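Local coordinates for protein F-93 (Sulfolobus virus 1, PDB 1TBX) that is a homodimeric winged-helix DNA-binding protein, probably a transcription factor that recognises a palindromic or pseudo-palindromic target sequence, at residues E85-K88 with Q89-R93. Numbering follows the deposited sequence.
Sequences ETYK and QIKKR
Tyr87 and Lys91 stand one turn apart near the C-terminal end of helix 71-94, where residues 85-88 run without a break into 89-93. Four i to i+4 bonds hold the turns together, with Gln89, Ile90, Lys91 and Lys92 N donating to Glu85, Thr86, Tyr87 and Lys88 O; the straightest joins Lys91 N to Tyr87 O (2.9 Å, 168°). Tyr87 CG stands anti to the backbone N (chi1 -173°), which carries the ring along the helix to where the side chain of Lys91 crosses it. Lys91 CG lies over one ring face, 3.8 Å from the centroid, in a CH-pi contact. From there the bent lysine chain follows the ring outward, and NZ donates to Tyr87 OH at 3.1 Å. Lys88 NZ instead reaches back to Glu85 OE1 (2.7 Å) in a salt bridge, approaching from above the carboxylate plane. Thr86 CG2 touches Ile90 CD1 at 4.1 Å, while Thr86 OG1 bonds to Thr82 O. Phe6 meets the tyrosine ring edge-to-face. One side of this turn lies in the dimer interface, with Tyr87 and Ile90 against Phe76 of the second subunit, and the probably charged ammonium of Lys91 would polarise the Tyr87 hydroxyl, which accepts its bond.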
loop_
_atom_site.group_PDB
_atom_site.type_symbol
_atom_site.label_atom_id
_atom_site.label_comp_id
_atom_site.label_asym_id
_atom_site.label_seq_id
_atom_site.Cartn_x
_atom_site.Cartn_y
_atom_site.Cartn_z
ATOM N N GLU A 85 3.333 -0.340 -8.913
ATOM C CA GLU A 85 3.449 -0.242 -10.342
ATOM C C GLU A 85 2.098 -0.132 -11.039
ATOM O O GLU A 85 1.960 0.622 -12.015
ATOM C CB GLU A 85 4.229 -1.425 -10.844
ATOM C CG GLU A 85 4.915 -1.115 -12.134
ATOM C CD GLU A 85 6.130 -0.201 -11.947
ATOM O OE1 GLU A 85 6.698 -0.161 -10.794
ATOM O OE2 GLU A 85 6.506 0.465 -12.975
ATOM N N THR A 86 1.116 -0.898 -10.538
ATOM C CA THR A 86 -0.200 -0.926 -11.114
ATOM C C THR A 86 -0.804 0.423 -10.799
ATOM O O THR A 86 -1.434 1.038 -11.645
ATOM C CB THR A 86 -1.033 -2.068 -10.470
ATOM O OG1 THR A 86 -0.421 -3.330 -10.762
ATOM C CG2 THR A 86 -2.461 -2.164 -11.089
ATOM N N TYR A 87 -0.590 0.877 -9.566
ATOM C CA TYR A 87 -0.993 2.227 -9.171
ATOM C C TYR A 87 -0.489 3.309 -10.123
ATOM O O TYR A 87 -1.314 4.065 -10.657
ATOM C CB TYR A 87 -0.488 2.596 -7.788
ATOM C CG TYR A 87 -1.048 3.913 -7.298
ATOM C CD1 TYR A 87 -2.394 4.222 -7.491
ATOM C CD2 TYR A 87 -0.238 4.854 -6.649
ATOM C CE1 TYR A 87 -2.929 5.414 -7.058
ATOM C CE2 TYR A 87 -0.772 6.057 -6.213
ATOM C CZ TYR A 87 -2.116 6.331 -6.420
ATOM O OH TYR A 87 -2.683 7.501 -5.966
ATOM N N LYS A 88 0.846 3.385 -10.305
ATOM C CA LYS A 88 1.455 4.269 -11.279
ATOM C C LYS A 88 0.771 4.210 -12.629
ATOM O O LYS A 88 0.420 5.242 -13.174
ATOM C CB LYS A 88 2.878 3.882 -11.488
ATOM C CG LYS A 88 3.885 4.419 -10.517
ATOM C CD LYS A 88 5.306 4.140 -11.088
ATOM C CE LYS A 88 6.271 3.698 -9.941
ATOM N NZ LYS A 88 7.045 2.377 -10.037
ATOM N N GLN A 89 0.524 3.013 -13.167
ATOM C CA GLN A 89 -0.135 2.894 -14.483
ATOM C C GLN A 89 -1.567 3.310 -14.473
ATOM O O GLN A 89 -2.116 3.642 -15.514
ATOM C CB GLN A 89 -0.035 1.478 -15.057
ATOM C CG GLN A 89 1.353 1.117 -15.488
ATOM C CD GLN A 89 1.958 2.149 -16.480
ATOM O OE1 GLN A 89 1.362 2.422 -17.545
ATOM N NE2 GLN A 89 3.106 2.722 -16.123
ATOM N N ILE A 90 -2.205 3.238 -13.310
ATOM C CA ILE A 90 -3.606 3.632 -13.191
ATOM C C ILE A 90 -3.664 5.176 -13.208
ATOM O O ILE A 90 -4.396 5.766 -14.004
ATOM C CB ILE A 90 -4.230 2.967 -11.930
ATOM C CG1 ILE A 90 -4.915 1.657 -12.310
ATOM C CG2 ILE A 90 -5.199 3.892 -11.233
ATOM C CD1 ILE A 90 -5.293 0.822 -11.115
ATOM N N LYS A 91 -2.839 5.805 -12.368
ATOM C CA LYS A 91 -2.605 7.240 -12.432
ATOM C C LYS A 91 -2.317 7.654 -13.899
ATOM O O LYS A 91 -3.183 8.290 -14.510
ATOM C CB LYS A 91 -1.575 7.716 -11.378
ATOM C CG LYS A 91 -1.980 7.383 -9.934
ATOM C CD LYS A 91 -2.843 8.479 -9.235
ATOM C CE LYS A 91 -4.396 8.144 -8.997
ATOM N NZ LYS A 91 -5.073 8.536 -7.651
ATOM N N LYS A 92 -1.213 7.226 -14.524
ATOM C CA LYS A 92 -1.020 7.553 -15.959
ATOM C C LYS A 92 -2.260 7.377 -16.839
ATOM O O LYS A 92 -2.669 8.321 -17.486
ATOM C CB LYS A 92 0.197 6.849 -16.590
ATOM C CG LYS A 92 0.133 6.729 -18.178
ATOM C CD LYS A 92 1.534 6.713 -18.863
ATOM C CE LYS A 92 2.703 6.671 -17.848
ATOM N NZ LYS A 92 3.727 5.672 -18.273
ATOM N N ARG A 93 -2.872 6.196 -16.839
ATOM C CA ARG A 93 -4.032 5.929 -17.674
ATOM C C ARG A 93 -5.071 7.044 -17.538
ATOM O O ARG A 93 -5.708 7.435 -18.522
ATOM C CB ARG A 93 -4.673 4.590 -17.289
ATOM C CG ARG A 93 -4.394 3.388 -18.215
ATOM C CD ARG A 93 -4.497 2.011 -17.510
ATOM N NE ARG A 93 -4.750 0.917 -18.444
ATOM C CZ ARG A 93 -5.954 0.566 -18.943
ATOM N NH1 ARG A 93 -7.072 1.217 -18.612
ATOM N NH2 ARG A 93 -6.049 -0.453 -19.798
#